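Local coordinates for protein nucleoside phosphorylase, putative (Trypanosoma brucei, PDB 3BJE) that acts as a homodimeric uridine phosphorylase, a nucleoside phosphorylase that uses phosphate to split uridine into uracil and ribose 1-phosphate, at residues E41-V55 and T80-G94. Numbering follows the deposited sequence.
Sequences ELADRIIFVGDPGRV and TGTYKGTPVTVISTG. With R1P (1-O-phosphono-alpha-D-ribofuranose), chain C.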
loop_
_atom_site.group_PDB
_atom_site.type_symbol
_atom_site.label_atom_id
_atom_site.label_comp_id
_atom_site.label_asym_id
_atom_site.label_seq_id
_atom_site.Cartn_x
_atom_site.Cartn_y
_atom_site.Cartn_z
ATOM N N GLU A 41 -12.870 21.951 3.968
ATOM C CA GLU A 41 -11.787 22.102 2.998
ATOM C C GLU A 41 -11.822 21.108 1.854
ATOM O O GLU A 41 -11.007 21.205 0.962
ATOM C CB GLU A 41 -10.443 21.944 3.690
ATOM C CG GLU A 41 -10.188 23.022 4.694
ATOM C CD GLU A 41 -8.889 22.829 5.457
ATOM O OE1 GLU A 41 -8.504 21.670 5.723
ATOM O OE2 GLU A 41 -8.266 23.858 5.787
ATOM N N LEU A 42 -12.747 20.151 1.898
ATOM C CA LEU A 42 -12.789 19.059 0.935
ATOM C C LEU A 42 -13.980 19.248 -0.005
ATOM O O LEU A 42 -15.114 19.358 0.456
ATOM C CB LEU A 42 -12.926 17.737 1.685
ATOM C CG LEU A 42 -13.017 16.464 0.838
ATOM C CD1 LEU A 42 -11.748 16.305 0.028
ATOM C CD2 LEU A 42 -13.261 15.271 1.772
ATOM N N ALA A 43 -13.718 19.273 -1.313
ATOM C CA ALA A 43 -14.777 19.378 -2.326
ATOM C C ALA A 43 -15.499 18.038 -2.514
ATOM O O ALA A 43 -14.979 16.986 -2.156
ATOM C CB ALA A 43 -14.189 19.845 -3.661
ATOM N N ASP A 44 -16.697 18.089 -3.085
ATOM C CA ASP A 44 -17.442 16.875 -3.461
ATOM C C ASP A 44 -16.816 16.156 -4.652
ATOM O O ASP A 44 -17.055 14.962 -4.855
ATOM C CB ASP A 44 -18.888 17.212 -3.832
ATOM C CG ASP A 44 -19.715 17.681 -2.655
ATOM O OD1 ASP A 44 -19.301 17.506 -1.500
ATOM O OD2 ASP A 44 -20.807 18.233 -2.899
ATOM N N ARG A 45 -16.039 16.900 -5.432
ATOM C CA ARG A 45 -15.394 16.380 -6.625
ATOM C C ARG A 45 -13.893 16.271 -6.370
ATOM O O ARG A 45 -13.241 17.266 -6.065
ATOM C CB ARG A 45 -15.670 17.289 -7.825
ATOM C CG ARG A 45 -17.090 17.203 -8.355
ATOM C CD ARG A 45 -17.269 18.089 -9.578
ATOM N NE ARG A 45 -18.607 17.976 -10.165
ATOM C CZ ARG A 45 -19.699 18.556 -9.672
ATOM N NH1 ARG A 45 -20.861 18.387 -10.289
ATOM N NH2 ARG A 45 -19.647 19.297 -8.569
ATOM N N ILE A 46 -13.367 15.059 -6.517
ATOM C CA ILE A 46 -12.003 14.723 -6.124
ATOM C C ILE A 46 -11.253 13.966 -7.203
ATOM O O ILE A 46 -11.785 13.047 -7.807
ATOM C CB ILE A 46 -12.028 13.825 -4.844
ATOM C CG1 ILE A 46 -12.744 14.559 -3.702
ATOM C CG2 ILE A 46 -10.612 13.403 -4.415
ATOM C CD1 ILE A 46 -13.083 13.699 -2.459
ATOM N N ILE A 47 -10.013 14.385 -7.453
ATOM C CA ILE A 47 -9.088 13.605 -8.252
ATOM C C ILE A 47 -8.077 12.942 -7.333
ATOM O O ILE A 47 -7.484 13.621 -6.513
ATOM C CB ILE A 47 -8.322 14.464 -9.250
ATOM C CG1 ILE A 47 -9.284 15.124 -10.218
ATOM C CG2 ILE A 47 -7.336 13.593 -10.028
ATOM C CD1 ILE A 47 -8.621 16.082 -11.178
ATOM N N PHE A 48 -7.913 11.623 -7.472
ATOM C CA PHE A 48 -6.869 10.867 -6.779
ATOM C C PHE A 48 -5.675 10.721 -7.711
ATOM O O PHE A 48 -5.818 10.391 -8.897
ATOM C CB PHE A 48 -7.330 9.456 -6.439
ATOM C CG PHE A 48 -8.213 9.322 -5.234
ATOM C CD1 PHE A 48 -8.341 10.296 -4.261
ATOM C CD2 PHE A 48 -8.859 8.117 -5.048
ATOM C CE1 PHE A 48 -9.150 10.070 -3.156
ATOM C CE2 PHE A 48 -9.655 7.895 -3.952
ATOM C CZ PHE A 48 -9.801 8.869 -3.009
ATOM N N VAL A 49 -4.490 10.939 -7.175
ATOM C CA VAL A 49 -3.255 10.602 -7.872
ATOM C C VAL A 49 -2.413 9.770 -6.935
ATOM O O VAL A 49 -2.507 9.910 -5.747
ATOM C CB VAL A 49 -2.471 11.863 -8.290
ATOM C CG1 VAL A 49 -3.289 12.653 -9.318
ATOM C CG2 VAL A 49 -2.110 12.734 -7.078
ATOM N N GLY A 50 -1.576 8.880 -7.444
ATOM C CA GLY A 50 -0.749 8.101 -6.537
ATOM C C GLY A 50 0.453 8.894 -6.053
ATOM O O GLY A 50 0.811 8.865 -4.865
ATOM N N ASP A 51 1.101 9.567 -6.986
ATOM C CA ASP A 51 2.352 10.256 -6.759
ATOM C C ASP A 51 2.100 11.635 -6.148
ATOM O O ASP A 51 1.423 12.464 -6.763
ATOM C CB ASP A 51 3.051 10.408 -8.111
ATOM C CG ASP A 51 4.429 11.047 -8.011
ATOM O OD1 ASP A 51 4.853 11.480 -6.917
ATOM O OD2 ASP A 51 5.088 11.143 -9.061
ATOM N N PRO A 52 2.596 11.888 -4.920
ATOM C CA PRO A 52 2.421 13.222 -4.345
ATOM C C PRO A 52 2.925 14.354 -5.235
ATOM O O PRO A 52 2.375 15.446 -5.189
ATOM C CB PRO A 52 3.215 13.162 -3.023
ATOM C CG PRO A 52 4.012 11.938 -3.082
ATOM C CD PRO A 52 3.308 10.987 -3.990
ATOM N N GLY A 53 3.952 14.096 -6.034
ATOM C CA GLY A 53 4.456 15.113 -6.968
ATOM C C GLY A 53 3.415 15.607 -7.967
ATOM O O GLY A 53 3.488 16.750 -8.437
ATOM N N ARG A 54 2.427 14.775 -8.284
ATOM C CA ARG A 54 1.435 15.139 -9.307
ATOM C C ARG A 54 0.398 16.152 -8.798
ATOM O O ARG A 54 -0.352 16.734 -9.585
ATOM C CB ARG A 54 0.728 13.881 -9.834
ATOM C CG ARG A 54 -0.006 14.080 -11.175
ATOM C CD ARG A 54 -0.518 12.760 -11.794
ATOM N NE ARG A 54 0.538 11.748 -11.858
ATOM C CZ ARG A 54 0.427 10.482 -11.453
ATOM N NH1 ARG A 54 -0.713 9.992 -10.977
ATOM N NH2 ARG A 54 1.486 9.688 -11.528
ATOM N N VAL A 55 0.344 16.356 -7.485
ATOM C CA VAL A 55 -0.632 17.252 -6.884
ATOM C C VAL A 55 -0.398 18.687 -7.370
ATOM O O VAL A 55 -1.334 19.378 -7.762
ATOM C CB VAL A 55 -0.582 17.194 -5.338
ATOM C CG1 VAL A 55 -1.353 18.349 -4.714
ATOM C CG2 VAL A 55 -1.138 15.848 -4.834
ATOM N N THR A 80 -7.306 22.235 -2.666
ATOM C CA THR A 80 -8.691 22.470 -3.060
ATOM C C THR A 80 -8.799 23.852 -3.671
ATOM O O THR A 80 -8.433 24.830 -3.035
ATOM C CB THR A 80 -9.617 22.371 -1.829
ATOM O OG1 THR A 80 -9.551 21.028 -1.324
ATOM C CG2 THR A 80 -11.057 22.744 -2.201
ATOM N N GLY A 81 -9.280 23.912 -4.911
ATOM C CA GLY A 81 -9.551 25.178 -5.591
ATOM C C GLY A 81 -10.818 25.008 -6.401
ATOM O O GLY A 81 -11.736 24.316 -5.971
ATOM N N THR A 82 -10.856 25.642 -7.566
ATOM C CA THR A 82 -11.977 25.499 -8.492
ATOM C C THR A 82 -11.432 25.289 -9.885
ATOM O O THR A 82 -10.294 25.657 -10.177
ATOM C CB THR A 82 -12.915 26.742 -8.485
ATOM O OG1 THR A 82 -12.179 27.910 -8.885
ATOM C CG2 THR A 82 -13.538 26.995 -7.112
ATOM N N TYR A 83 -12.262 24.676 -10.727
ATOM C CA TYR A 83 -11.974 24.505 -12.147
ATOM C C TYR A 83 -13.213 24.928 -12.899
ATOM O O TYR A 83 -14.277 24.342 -12.702
ATOM C CB TYR A 83 -11.634 23.050 -12.494
ATOM C CG TYR A 83 -11.297 22.868 -13.966
ATOM C CD1 TYR A 83 -10.065 23.275 -14.474
ATOM C CD2 TYR A 83 -12.215 22.314 -14.848
ATOM C CE1 TYR A 83 -9.757 23.130 -15.819
ATOM C CE2 TYR A 83 -11.910 22.167 -16.216
ATOM C CZ TYR A 83 -10.682 22.572 -16.681
ATOM O OH TYR A 83 -10.372 22.428 -18.019
ATOM N N LYS A 84 -13.077 25.968 -13.723
ATOM C CA LYS A 84 -14.213 26.569 -14.424
ATOM C C LYS A 84 -15.319 26.919 -13.438
ATOM O O LYS A 84 -16.510 26.854 -13.752
ATOM C CB LYS A 84 -14.678 25.670 -15.578
ATOM C CG LYS A 84 -13.623 25.564 -16.668
ATOM C CD LYS A 84 -14.125 24.893 -17.925
ATOM C CE LYS A 84 -13.137 25.125 -19.080
ATOM N NZ LYS A 84 -13.453 24.342 -20.332
ATOM N N GLY A 85 -14.898 27.324 -12.249
ATOM C CA GLY A 85 -15.797 27.719 -11.189
ATOM C C GLY A 85 -16.331 26.633 -10.285
ATOM O O GLY A 85 -16.930 26.938 -9.273
ATOM N N THR A 86 -16.107 25.367 -10.624
ATOM C CA THR A 86 -16.587 24.254 -9.806
ATOM C C THR A 86 -15.510 23.810 -8.810
ATOM O O THR A 86 -14.358 23.616 -9.198
ATOM C CB THR A 86 -16.950 23.064 -10.699
ATOM O OG1 THR A 86 -18.038 23.454 -11.560
ATOM C CG2 THR A 86 -17.345 21.830 -9.867
ATOM N N PRO A 87 -15.869 23.663 -7.522
ATOM C CA PRO A 87 -14.884 23.177 -6.556
ATOM C C PRO A 87 -14.339 21.808 -6.894
ATOM O O PRO A 87 -15.096 20.886 -7.237
ATOM C CB PRO A 87 -15.677 23.112 -5.254
ATOM C CG PRO A 87 -16.740 24.147 -5.432
ATOM C CD PRO A 87 -17.147 23.974 -6.862
ATOM N N VAL A 88 -13.023 21.696 -6.784
ATOM C CA VAL A 88 -12.336 20.418 -6.972
ATOM C C VAL A 88 -11.207 20.305 -5.951
ATOM O O VAL A 88 -10.588 21.308 -5.573
ATOM C CB VAL A 88 -11.775 20.264 -8.404
ATOM C CG1 VAL A 88 -11.009 18.926 -8.552
ATOM C CG2 VAL A 88 -12.893 20.352 -9.437
ATOM N N THR A 89 -10.977 19.082 -5.486
ATOM C CA THR A 89 -9.846 18.767 -4.601
ATOM C C THR A 89 -8.991 17.688 -5.281
ATOM O O THR A 89 -9.530 16.713 -5.798
ATOM C CB THR A 89 -10.316 18.219 -3.227
ATOM O OG1 THR A 89 -11.104 19.208 -2.568
ATOM C CG2 THR A 89 -9.127 17.841 -2.319
ATOM N N VAL A 90 -7.674 17.895 -5.308
ATOM C CA VAL A 90 -6.742 16.839 -5.763
ATOM C C VAL A 90 -6.069 16.297 -4.503
ATOM O O VAL A 90 -5.666 17.084 -3.639
ATOM C CB VAL A 90 -5.707 17.325 -6.819
ATOM C CG1 VAL A 90 -4.917 18.542 -6.348
ATOM C CG2 VAL A 90 -4.766 16.167 -7.234
ATOM N N ILE A 91 -6.019 14.965 -4.395
ATOM C CA ILE A 91 -5.428 14.256 -3.269
ATOM C C ILE A 91 -4.450 13.205 -3.787
ATOM O O ILE A 91 -4.813 12.410 -4.678
ATOM C CB ILE A 91 -6.494 13.508 -2.424
ATOM C CG1 ILE A 91 -7.482 14.503 -1.820
ATOM C CG2 ILE A 91 -5.832 12.664 -1.337
ATOM C CD1 ILE A 91 -8.664 13.855 -1.101
ATOM N N SER A 92 -3.233 13.200 -3.249
ATOM C CA SER A 92 -2.346 12.078 -3.464
ATOM C C SER A 92 -2.587 11.013 -2.402
ATOM O O SER A 92 -2.683 11.322 -1.222
ATOM C CB SER A 92 -0.865 12.481 -3.468
ATOM O OG SER A 92 -0.429 13.039 -2.236
ATOM N N THR A 93 -2.661 9.770 -2.861
ATOM C CA THR A 93 -2.951 8.658 -1.987
ATOM C C THR A 93 -1.730 7.833 -1.639
ATOM O O THR A 93 -1.776 7.037 -0.709
ATOM C CB THR A 93 -3.969 7.733 -2.658
ATOM O OG1 THR A 93 -3.402 7.178 -3.847
ATOM C CG2 THR A 93 -5.255 8.489 -3.031
ATOM N N GLY A 94 -0.644 8.019 -2.378
ATOM C CA GLY A 94 0.460 7.072 -2.333
ATOM C C GLY A 94 0.030 5.797 -3.035
ATOM O O GLY A 94 -1.035 5.733 -3.639
HETATM C C5 R1P C . 3.515 2.274 -9.102
HETATM O O5 R1P C . 4.649 2.790 -9.814
HETATM C C4 R1P C . 2.450 3.343 -8.947
HETATM O O4 R1P C . 2.144 3.971 -10.204
HETATM C C1 R1P C . 0.758 3.808 -10.527
HETATM C C2 R1P C . 0.348 2.563 -9.723
HETATM O O2 R1P C . -1.071 2.336 -9.550
HETATM C C3 R1P C . 1.140 2.773 -8.430
HETATM O O3 R1P C . 0.530 3.741 -7.560
HETATM O O1 R1P C . -0.050 5.005 -10.270
HETATM P P R1P C . 0.438 6.485 -9.843
HETATM O O1P R1P C . 1.030 6.176 -8.460
HETATM O O2P R1P C . -0.848 7.292 -9.794
HETATM O O3P R1P C . 1.474 6.977 -10.801
HETATM O O HOH W 1 -17.459 20.029 -6.390
#
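Thr89 OG1 takes a nearly straight bond from Ala43 N (2.9 Å, 167°) and donates a hydrogen bond to Thr80 OG1, which in turn donates to Glu41 O; this chain of hydroxyls gives partners to Ala43 N and Glu41 O, just before strand 45-49. Ala43 CB, small enough to fit, points at Thr89 and packs against Pro87 CB (3.9 Å). Beyond, strands 45-49 and 86-92 run parallel, joined from Arg45 O to Val49 O by five backbone bonds. On one face, Ile46 CG2 meets Ile91 CD1 (3.9 Å), and Thr93 lays CG2 over a face of the Phe48 ring, a CH-pi contact 4.0 Å from the centroid. With chi1 at 63°, Thr93 OG1 reaches Gly94 O while its methyl turns to the ring, which helix 97-112 packs against. On the other face, Val55 CG1 touches Val90 CG1 (3.9 Å) and Pro52 lies against Ser92, whose OG is hydrogen-bonded to Arg77 N and Glu75 O. Just past strand 45-49, the chain turns at the phosphate of ribose 1-phosphate: Gly50, without a side chain to obstruct O1P, gives its N to O2P (2.9 Å), and the Arg54 guanidinium meets O2P and O3P edge-on through NH1 and NH2. With Arg145 and Arg74 of the second subunit, they would stabilise the phosphate's negative charge.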